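Local coordinates for conserved membrane protein (Chlamydia abortus, PDB 6GZU) that is a secreted zinc-binding effector that combines deubiquitination with acetylation and induces Golgi fragmentation, at residues Ser41-Ser46 and Tyr84-His89; Pro104-Pro109 and Ser133-Val138; Glu146-Asp151 and Lys190-Thr195. All blocks are in the same frame, centred on the assembly; numbering follows the deposited sequence. Where two conformers were deposited one is given.

Contact 1 (Ser41-Ser46 and Tyr84-His89); sequences SLYTPS and YQDYPH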
loop_
_atom_site.group_PDB
_atom_site.type_symbol
_atom_site.label_atom_id
_atom_site.label_comp_id
_atom_site.label_asym_id
_atom_site.label_seq_id
_atom_site.Cartn_x
_atom_site.Cartn_y
_atom_site.Cartn_z
ATOM N N SER A 41 7.042 -4.211 -2.752
ATOM C CA SER A 41 8.489 -3.997 -2.854
ATOM C C SER A 41 9.035 -3.094 -1.764
ATOM O O SER A 41 8.501 -2.016 -1.512
ATOM C CB SER A 41 8.788 -3.327 -4.184
ATOM O OG SER A 41 10.138 -2.888 -4.199
ATOM N N LEU A 42 10.109 -3.531 -1.117
ATOM C CA LEU A 42 10.787 -2.711 -0.105
ATOM C C LEU A 42 11.711 -1.690 -0.760
ATOM O O LEU A 42 12.293 -0.835 -0.071
ATOM C CB LEU A 42 11.606 -3.585 0.849
ATOM C CG LEU A 42 10.883 -4.762 1.504
ATOM C CD1 LEU A 42 11.798 -5.461 2.516
ATOM C CD2 LEU A 42 9.578 -4.322 2.191
ATOM N N TYR A 43 11.839 -1.757 -2.082
ATOM C CA TYR A 43 12.797 -0.934 -2.819
ATOM C C TYR A 43 12.161 0.237 -3.606
ATOM O O TYR A 43 12.727 1.340 -3.661
ATOM C CB TYR A 43 13.579 -1.833 -3.770
ATOM C CG TYR A 43 14.698 -1.162 -4.492
ATOM C CD1 TYR A 43 15.815 -0.720 -3.807
ATOM C CD2 TYR A 43 14.664 -1.011 -5.870
ATOM C CE1 TYR A 43 16.874 -0.115 -4.475
ATOM C CE2 TYR A 43 15.711 -0.401 -6.547
ATOM C CZ TYR A 43 16.809 0.044 -5.840
ATOM O OH TYR A 43 17.850 0.646 -6.513
ATOM N N THR A 44 10.998 0.005 -4.222
ATOM C CA THR A 44 10.345 1.009 -5.074
ATOM C C THR A 44 8.924 1.270 -4.583
ATOM O O THR A 44 8.061 0.381 -4.670
ATOM C CB THR A 44 10.292 0.523 -6.552
ATOM O OG1 THR A 44 11.618 0.175 -6.994
ATOM C CG2 THR A 44 9.691 1.593 -7.475
ATOM N N PRO A 45 8.639 2.492 -4.089
ATOM C CA PRO A 45 7.234 2.803 -3.746
ATOM C C PRO A 45 6.404 2.888 -5.017
ATOM O O PRO A 45 6.967 3.084 -6.100
ATOM C CB PRO A 45 7.288 4.232 -3.162
ATOM C CG PRO A 45 8.779 4.527 -2.994
ATOM C CD PRO A 45 9.550 3.636 -3.900
ATOM N N SER A 46 5.091 2.759 -4.890
ATOM C CA SER A 46 4.199 2.936 -6.052
ATOM C C SER A 46 3.819 4.406 -6.201
ATOM O O SER A 46 4.035 5.211 -5.274
ATOM C CB SER A 46 2.915 2.134 -5.846
ATOM O OG SER A 46 3.230 0.735 -5.669
ATOM N N TYR A 84 15.952 -10.380 -3.630
ATOM C CA TYR A 84 16.269 -9.906 -2.294
ATOM C C TYR A 84 16.394 -8.403 -2.218
ATOM O O TYR A 84 16.671 -7.864 -1.158
ATOM C CB TYR A 84 17.564 -10.579 -1.811
ATOM C CG TYR A 84 17.378 -12.043 -1.622
ATOM C CD1 TYR A 84 16.870 -12.551 -0.427
ATOM C CD2 TYR A 84 17.690 -12.917 -2.626
ATOM C CE1 TYR A 84 16.684 -13.906 -0.257
ATOM C CE2 TYR A 84 17.534 -14.270 -2.462
ATOM C CZ TYR A 84 17.017 -14.757 -1.298
ATOM O OH TYR A 84 16.855 -16.110 -1.206
ATOM N N GLN A 85 16.138 -7.707 -3.325
ATOM C CA GLN A 85 16.139 -6.260 -3.331
ATOM C C GLN A 85 14.728 -5.763 -3.089
ATOM O O GLN A 85 14.489 -4.960 -2.191
ATOM C CB GLN A 85 16.636 -5.754 -4.660
ATOM C CG GLN A 85 16.657 -4.249 -4.770
ATOM C CD GLN A 85 17.315 -3.833 -6.053
ATOM O OE1 GLN A 85 16.778 -4.085 -7.143
ATOM N NE2 GLN A 85 18.504 -3.230 -5.947
ATOM N N ASP A 86 13.774 -6.252 -3.879
ATOM C CA ASP A 86 12.371 -5.892 -3.662
ATOM C C ASP A 86 11.660 -6.776 -2.639
ATOM O O ASP A 86 10.832 -6.293 -1.871
ATOM C CB ASP A 86 11.583 -5.998 -4.962
ATOM C CG ASP A 86 12.091 -5.073 -6.028
ATOM O OD1 ASP A 86 11.748 -3.873 -5.965
ATOM O OD2 ASP A 86 12.766 -5.560 -6.962
ATOM N N TYR A 87 11.940 -8.077 -2.671
ATOM C CA TYR A 87 11.153 -9.043 -1.887
ATOM C C TYR A 87 11.972 -9.995 -1.037
ATOM O O TYR A 87 11.735 -11.192 -1.083
ATOM C CB TYR A 87 10.207 -9.869 -2.799
ATOM C CG TYR A 87 9.392 -9.017 -3.744
ATOM C CD1 TYR A 87 8.351 -8.234 -3.277
ATOM C CD2 TYR A 87 9.664 -9.001 -5.127
ATOM C CE1 TYR A 87 7.610 -7.434 -4.145
ATOM C CE2 TYR A 87 8.927 -8.199 -6.009
ATOM C CZ TYR A 87 7.906 -7.427 -5.502
ATOM O OH TYR A 87 7.205 -6.624 -6.355
ATOM N N PRO A 88 12.894 -9.486 -0.216
ATOM C CA PRO A 88 13.640 -10.452 0.602
ATOM C C PRO A 88 12.719 -11.150 1.605
ATOM O O PRO A 88 12.995 -12.281 2.008
ATOM C CB PRO A 88 14.646 -9.567 1.339
ATOM C CG PRO A 88 13.980 -8.169 1.369
ATOM C CD PRO A 88 13.250 -8.083 0.062
ATOM N N HIS A 89 11.624 -10.478 1.982
ATOM C CA HIS A 89 10.671 -10.994 2.964
ATOM C C HIS A 89 9.765 -12.088 2.370
ATOM O O HIS A 89 9.003 -12.722 3.109
ATOM C CB HIS A 89 9.826 -9.847 3.518
ATOM C CG HIS A 89 9.117 -9.073 2.453
ATOM N ND1 HIS A 89 9.788 -8.373 1.467
ATOM C CD2 HIS A 89 7.797 -8.904 2.214
ATOM C CE1 HIS A 89 8.905 -7.802 0.666
ATOM N NE2 HIS A 89 7.689 -8.094 1.110
HETATM O O HOH W 1 5.336 -5.077 -5.193
HETATM O O HOH W 2 11.881 -2.102 -7.855
#

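Contact 2 (Pro104-Pro109 and Ser133-Val138); sequences PLWHHP and SHWTLV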
loop_
_atom_site.group_PDB
_atom_site.type_symbol
_atom_site.label_atom_id
_atom_site.label_comp_id
_atom_site.label_asym_id
_atom_site.label_seq_id
_atom_site.Cartn_x
_atom_site.Cartn_y
_atom_site.Cartn_z
ATOM N N PRO A 104 2.119 1.369 -0.190
ATOM C CA PRO A 104 2.438 2.803 0.014
ATOM C C PRO A 104 2.533 3.466 -1.352
ATOM O O PRO A 104 3.174 2.932 -2.284
ATOM C CB PRO A 104 3.825 2.756 0.696
ATOM C CG PRO A 104 3.844 1.359 1.363
ATOM C CD PRO A 104 3.130 0.463 0.391
ATOM N N LEU A 105 1.902 4.628 -1.497
ATOM C CA LEU A 105 1.817 5.310 -2.774
ATOM C C LEU A 105 2.315 6.741 -2.566
ATOM O O LEU A 105 1.748 7.467 -1.741
ATOM C CB LEU A 105 0.375 5.241 -3.332
ATOM C CG LEU A 105 0.161 5.623 -4.802
ATOM C CD1 LEU A 105 -1.114 5.108 -5.400
ATOM C CD2 LEU A 105 0.037 7.162 -4.825
ATOM N N TRP A 106 3.331 7.119 -3.338
ATOM C CA TRP A 106 4.040 8.400 -3.252
ATOM C C TRP A 106 3.490 9.340 -4.314
ATOM O O TRP A 106 3.239 8.929 -5.438
ATOM C CB TRP A 106 5.513 8.157 -3.544
ATOM C CG TRP A 106 6.372 9.335 -3.313
ATOM C CD1 TRP A 106 7.048 9.633 -2.162
ATOM C CD2 TRP A 106 6.710 10.378 -4.259
ATOM N NE1 TRP A 106 7.766 10.807 -2.318
ATOM C CE2 TRP A 106 7.579 11.280 -3.591
ATOM C CE3 TRP A 106 6.358 10.643 -5.594
ATOM C CZ2 TRP A 106 8.095 12.412 -4.212
ATOM C CZ3 TRP A 106 6.868 11.796 -6.211
ATOM C CH2 TRP A 106 7.729 12.650 -5.523
ATOM N N HIS A 107 3.277 10.616 -3.953
ATOM C CA HIS A 107 2.761 11.609 -4.895
ATOM C C HIS A 107 3.368 12.973 -4.712
ATOM O O HIS A 107 3.637 13.380 -3.592
ATOM C CB HIS A 107 1.240 11.747 -4.756
ATOM C CG HIS A 107 0.625 12.562 -5.843
ATOM N ND1 HIS A 107 0.584 12.127 -7.153
ATOM C CD2 HIS A 107 0.020 13.783 -5.825
ATOM C CE1 HIS A 107 -0.014 13.048 -7.900
ATOM N NE2 HIS A 107 -0.371 14.057 -7.120
ATOM N N HIS A 108 3.503 13.687 -5.819
ATOM C CA HIS A 108 3.841 15.106 -5.790
ATOM C C HIS A 108 3.009 15.747 -6.882
ATOM O O HIS A 108 2.965 15.249 -8.009
ATOM C CB HIS A 108 5.314 15.336 -6.080
ATOM C CG HIS A 108 5.747 16.734 -5.778
ATOM N ND1 HIS A 108 5.452 17.799 -6.601
ATOM C CD2 HIS A 108 6.431 17.246 -4.727
ATOM C CE1 HIS A 108 5.950 18.907 -6.078
ATOM N NE2 HIS A 108 6.555 18.599 -4.941
ATOM N N PRO A 109 2.357 16.882 -6.572
ATOM C CA PRO A 109 1.459 17.511 -7.546
ATOM C C PRO A 109 2.145 18.120 -8.772
ATOM O O PRO A 109 1.429 18.419 -9.759
ATOM C CB PRO A 109 0.758 18.628 -6.740
ATOM C CG PRO A 109 1.014 18.271 -5.266
ATOM C CD PRO A 109 2.328 17.548 -5.247
ATOM N N SER A 133 7.580 14.866 -0.163
ATOM C CA SER A 133 6.770 13.646 -0.341
ATOM C C SER A 133 5.373 13.796 0.213
ATOM O O SER A 133 5.231 14.369 1.297
ATOM C CB SER A 133 7.376 12.490 0.472
ATOM O OG SER A 133 8.660 12.197 0.004
ATOM N N HIS A 134 4.362 13.222 -0.465
ATOM C CA HIS A 134 3.116 12.910 0.229
ATOM C C HIS A 134 2.882 11.427 0.054
ATOM O O HIS A 134 3.078 10.900 -1.033
ATOM C CB HIS A 134 1.897 13.708 -0.286
ATOM C CG HIS A 134 0.636 13.410 0.474
ATOM N ND1 HIS A 134 0.522 13.650 1.834
ATOM C CD2 HIS A 134 -0.542 12.847 0.089
ATOM C CE1 HIS A 134 -0.679 13.267 2.246
ATOM N NE2 HIS A 134 -1.350 12.787 1.207
ATOM N N TRP A 135 2.516 10.756 1.141
ATOM C CA TRP A 135 2.263 9.319 1.149
ATOM C C TRP A 135 0.803 9.020 1.363
ATOM O O TRP A 135 0.156 9.635 2.227
ATOM C CB TRP A 135 3.070 8.672 2.274
ATOM C CG TRP A 135 4.536 8.685 2.058
ATOM C CD1 TRP A 135 5.466 9.501 2.644
ATOM C CD2 TRP A 135 5.260 7.789 1.250
ATOM N NE1 TRP A 135 6.729 9.193 2.195
ATOM C CE2 TRP A 135 6.625 8.106 1.359
ATOM C CE3 TRP A 135 4.878 6.732 0.419
ATOM C CZ2 TRP A 135 7.612 7.407 0.643
ATOM C CZ3 TRP A 135 5.854 6.034 -0.272
ATOM C CH2 TRP A 135 7.200 6.367 -0.160
ATOM N N THR A 136 0.285 8.078 0.566
ATOM C CA THR A 136 -1.052 7.542 0.727
ATOM C C THR A 136 -0.965 6.032 0.658
ATOM O O THR A 136 0.128 5.469 0.511
ATOM C CB THR A 136 -1.977 8.059 -0.374
ATOM O OG1 THR A 136 -1.462 7.675 -1.659
ATOM C CG2 THR A 136 -2.089 9.583 -0.343
ATOM N N LEU A 137 -2.103 5.340 0.789
ATOM C CA LEU A 137 -2.079 3.865 0.858
ATOM C C LEU A 137 -3.204 3.315 -0.009
ATOM O O LEU A 137 -4.348 3.766 0.104
ATOM C CB LEU A 137 -2.299 3.424 2.312
ATOM C CG LEU A 137 -2.281 1.909 2.557
ATOM C CD1 LEU A 137 -0.864 1.374 2.308
ATOM C CD2 LEU A 137 -2.775 1.573 3.977
ATOM N N VAL A 138 -2.917 2.294 -0.818
ATOM C CA VAL A 138 -3.964 1.588 -1.591
ATOM C C VAL A 138 -3.962 0.171 -1.041
ATOM O O VAL A 138 -2.927 -0.526 -1.022
ATOM C CB VAL A 138 -3.632 1.578 -3.097
ATOM C CG1 VAL A 138 -4.585 0.632 -3.874
ATOM C CG2 VAL A 138 -3.717 2.991 -3.672
HETATM O O HOH W 3 0.644 9.626 -2.356
#

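Contact 3 (Glu146-Asp151 and Lys190-Thr195); sequences EVVFFD and KKVIKT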
loop_
_atom_site.group_PDB
_atom_site.type_symbol
_atom_site.label_atom_id
_atom_site.label_comp_id
_atom_site.label_asym_id
_atom_site.label_seq_id
_atom_site.Cartn_x
_atom_site.Cartn_y
_atom_site.Cartn_z
ATOM N N GLU A 146 -12.662 -5.328 -2.478
ATOM C CA GLU A 146 -12.621 -3.882 -2.355
ATOM C C GLU A 146 -11.228 -3.368 -2.608
ATOM O O GLU A 146 -10.217 -4.046 -2.317
ATOM C CB GLU A 146 -13.130 -3.430 -0.970
ATOM C CG GLU A 146 -12.265 -3.848 0.205
ATOM C CD GLU A 146 -12.888 -3.577 1.596
ATOM O OE1 GLU A 146 -14.125 -3.462 1.691
ATOM O OE2 GLU A 146 -12.149 -3.425 2.619
ATOM N N VAL A 147 -11.191 -2.136 -3.101
ATOM C CA VAL A 147 -9.964 -1.343 -3.211
ATOM C C VAL A 147 -10.154 -0.143 -2.317
ATOM O O VAL A 147 -11.039 0.688 -2.553
ATOM C CB VAL A 147 -9.700 -0.919 -4.700
ATOM C CG1 VAL A 147 -8.394 -0.087 -4.816
ATOM C CG2 VAL A 147 -9.677 -2.130 -5.640
ATOM N N VAL A 148 -9.372 -0.100 -1.234
ATOM C CA VAL A 148 -9.457 0.988 -0.279
ATOM C C VAL A 148 -8.315 1.979 -0.482
ATOM O O VAL A 148 -7.152 1.587 -0.564
ATOM C CB VAL A 148 -9.397 0.419 1.177
ATOM C CG1 VAL A 148 -9.382 1.568 2.229
ATOM C CG2 VAL A 148 -10.610 -0.507 1.373
ATOM N N PHE A 149 -8.656 3.253 -0.578
ATOM C CA PHE A 149 -7.646 4.289 -0.718
ATOM C C PHE A 149 -7.663 5.190 0.514
ATOM O O PHE A 149 -8.713 5.788 0.869
ATOM C CB PHE A 149 -7.971 5.144 -1.960
ATOM C CG PHE A 149 -7.081 6.340 -2.115
ATOM C CD1 PHE A 149 -5.723 6.185 -2.351
ATOM C CD2 PHE A 149 -7.598 7.609 -2.025
ATOM C CE1 PHE A 149 -4.901 7.289 -2.518
ATOM C CE2 PHE A 149 -6.785 8.702 -2.199
ATOM C CZ PHE A 149 -5.450 8.550 -2.423
ATOM N N PHE A 150 -6.511 5.278 1.172
ATOM C CA PHE A 150 -6.356 6.140 2.344
ATOM C C PHE A 150 -5.407 7.284 2.096
ATOM O O PHE A 150 -4.268 7.076 1.721
ATOM C CB PHE A 150 -5.840 5.307 3.537
ATOM C CG PHE A 150 -5.563 6.123 4.766
ATOM C CD1 PHE A 150 -4.338 6.772 4.917
ATOM C CD2 PHE A 150 -6.525 6.271 5.768
ATOM C CE1 PHE A 150 -4.095 7.558 6.039
ATOM C CE2 PHE A 150 -6.262 7.067 6.899
ATOM C CZ PHE A 150 -5.052 7.676 7.028
ATOM N N ASP A 151 -5.904 8.510 2.281
ATOM C CA ASP A 151 -5.121 9.737 2.201
ATOM C C ASP A 151 -5.499 10.549 3.414
ATOM O O ASP A 151 -6.659 11.000 3.530
ATOM C CB ASP A 151 -5.506 10.484 0.933
ATOM C CG ASP A 151 -4.820 11.827 0.813
ATOM O OD1 ASP A 151 -3.946 12.147 1.648
ATOM O OD2 ASP A 151 -5.165 12.561 -0.105
ATOM N N LYS A 190 -13.314 2.409 -2.193
ATOM C CA LYS A 190 -13.648 3.190 -1.001
ATOM C C LYS A 190 -12.509 4.196 -0.722
ATOM O O LYS A 190 -11.415 3.797 -0.329
ATOM C CB LYS A 190 -13.777 2.257 0.233
ATOM C CG LYS A 190 -14.895 1.203 0.121
ATOM C CD LYS A 190 -14.952 0.294 1.357
ATOM C CE LYS A 190 -16.180 -0.611 1.279
ATOM N NZ LYS A 190 -16.215 -1.649 2.388
ATOM N N LYS A 191 -12.756 5.480 -0.958
ATOM C CA LYS A 191 -11.789 6.515 -0.616
ATOM C C LYS A 191 -12.246 6.968 0.776
ATOM O O LYS A 191 -13.133 7.823 0.924
ATOM C CB LYS A 191 -11.847 7.638 -1.659
ATOM C CG LYS A 191 -11.439 7.102 -3.086
ATOM C CD LYS A 191 -11.469 8.226 -4.142
ATOM C CE LYS A 191 -10.271 9.196 -4.056
ATOM N NZ LYS A 191 -10.428 10.340 -5.019
ATOM N N VAL A 192 -11.610 6.419 1.822
ATOM C CA VAL A 192 -12.240 6.395 3.143
ATOM C C VAL A 192 -12.158 7.702 3.916
ATOM O O VAL A 192 -13.005 7.951 4.780
ATOM C CB VAL A 192 -11.681 5.265 4.032
ATOM C CG1 VAL A 192 -12.139 3.912 3.437
ATOM C CG2 VAL A 192 -10.155 5.361 4.159
ATOM N N ILE A 193 -11.168 8.555 3.634
ATOM C CA ILE A 193 -11.041 9.842 4.354
ATOM C C ILE A 193 -11.721 10.942 3.536
ATOM O O ILE A 193 -11.272 11.280 2.418
ATOM C CB ILE A 193 -9.549 10.188 4.556
ATOM C CG1 ILE A 193 -8.835 9.042 5.249
ATOM C CG2 ILE A 193 -9.366 11.505 5.314
ATOM C CD1 ILE A 193 -9.547 8.582 6.513
ATOM N N LYS A 194 -12.800 11.504 4.078
ATOM C CA LYS A 194 -13.524 12.541 3.367
ATOM C C LYS A 194 -13.116 13.914 3.842
ATOM O O LYS A 194 -13.262 14.882 3.105
ATOM C CB LYS A 194 -15.038 12.368 3.495
ATOM C CG LYS A 194 -15.579 11.018 3.086
ATOM C CD LYS A 194 -14.943 10.425 1.801
ATOM C CE LYS A 194 -15.120 11.248 0.502
ATOM N NZ LYS A 194 -14.809 10.409 -0.753
ATOM N N THR A 195 -12.659 14.011 5.090
ATOM C CA THR A 195 -12.242 15.270 5.714
ATOM C C THR A 195 -10.818 15.052 6.185
ATOM O O THR A 195 -10.527 14.056 6.832
ATOM C CB THR A 195 -13.142 15.581 6.926
ATOM O OG1 THR A 195 -14.484 15.808 6.463
ATOM C CG2 THR A 195 -12.668 16.835 7.655
HETATM O O HOH W 4 -13.737 -1.812 4.313
HETATM O O HOH W 5 -8.926 8.322 1.742
#

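Contact 1 (Ser41-Ser46 and Tyr84-His89)
S41 OG is gripped three ways. It donates to D86 OD1 across the contact at 2.6 Å. Within its own segment S41 OG accepts from Y43 N at 2.9 Å, an ST turn, and S41 OG also accepts from T44 N at 3.0 Å, an ST motif. The serine therefore ties a tight loop turn, after strand 37-38, to the loop that leads from the zinc ligands C78 and H80 toward C95. D86 OD1 receives the hydroxyl on its anti lone pair and also takes a water proton. The neighbouring backbones join where L42 N meets D86 O at 3.0 Å; the bond is nearly straight (169°) and lies on a lone pair in the carbonyl plane.

On the outer side, the Y43 ring and the Q85 amide are stacked almost parallel, their planes 5° apart, with Q85 CD above the ring centre and Q85 CG making a CH-pi contact over the same ring. With CG of Y43 anti to its backbone nitrogen (chi1 -174°), the ring reaches the extended glutamine. One water bridges S41 N and the hydroxyl of Y87, whose ring packs edge-to-face with the zinc ligand H80. On the inner side L42 CD1 touches both P88 CG, at 3.7 Å, and the H89 ring, and L42 CD2 makes an off-centre CH-pi contact with the same ring. H89 NE2 bonds to V39 O; buried H89 ND1 finds no polar partner and lies 3.7 Å from L42 CD1.

Contact 2 (Pro104-Pro109 and Ser133-Val138)
W106 and W135 meet edge-to-face: the five-membered ring of W106 turns its edge to the six-membered ring of W135, with the planes at 80° and the centroids 5.0 Å apart. The touching edge atom, W106 CD1, stands 3.6 Å from W135 CZ2, toward the rim of that face, and W106 CB adds a CH-pi contact over the same ring. Different first torsions bring the indoles together: CG of W106 is anti to its nitrogen (chi1 -172°), whereas that of W135 is anti to its carbonyl carbon (-68°). The W106 ring is fixed further by S133 OG, which accepts from W106 NE1 at 2.9 Å, somewhat tilted from the indole plane. P104 CB rests against W135 CZ3 at 4.0 Å and extends this apolar face.

The other face carries L105, T136, H107 and H134. L105 and T136 run alongside each other in the same direction, and L105 CD1 also reaches V138 CG2 at 3.8 Å. A water accepts from T136 OG1 and donates to H134 O. The backbones form an antiparallel pair of strands: L105 with T136 and H107 with H134 are the hydrogen-bonded pairs, and L105 N to T136 O and T136 N to L105 O both measure 2.8 Å. H134, at the start of strand 134-141, has its NE2 bonded to D151 OD1 and its side chain touching C204 of helix 204-217, an arrangement consistent with the Cys-His-Asp triad of CE-clan cysteine proteases.

Contact 3 (Glu146-Asp151 and Lys190-Thr195)
F150 and I193 form the apolar centre, with F150 CE2 3.6 Å from I193 CD1 and equally near I193 CG1. I193 is pressed close to the opposite backbone too, its CB 3.2 Å from D151 O. On the other face of the sheet K191 bends at chi3 (76°), which brings its CE against F149 CD2 at 3.7 Å, while its NZ goes on to a salt bridge with D163.

Between these faces run two parallel strands, bonded from K190 N to V147 O, from F149 N to K190 O and from V192 N to F149 O. Beyond the F149-K191 pair the chains spread, and a water fills the role of direct bonds: it donates to F149 O at 2.7 Å and accepts from D151 N and I193 N. At the polar edge the extended K190 reaches E146, and K190 NZ meets E146 OE1 at 2.9 Å on the syn side, 31° out of the carboxylate plane. The same carboxylate bonds to Y215 and R144, and a second water links E146 OE2 to K190 NZ.

The two strands belong to a beta-alpha-beta unit whose helix 159-174 packs on F149 and K191 through I162; V148 and F150 face F211 of helix 204-217, and strand 134-141 runs along the far side of strand 146-150.

In the fold
Contacts 2 and 3 are buried and belong to one mixed sheet, in which strands 134-141 and 146-150 are neighbours; contact 2 is antiparallel and aromatic, contact 3 parallel and edged by a salt bridge. They meet at H134 NE2 and D151 OD1, 2.7 Å apart, and along the backbone at L137 and F150. Contact 1 is only partly buried, lies between loops near the zinc site, and relies on a serine-aspartate bond, waters and an exposed amide-ring stack. It reaches contact 2 through S46, paired by backbone with P104 and W106, and through P45 on W135. Contacts 1 and 3 do not touch, their centres being about 24 Å apart.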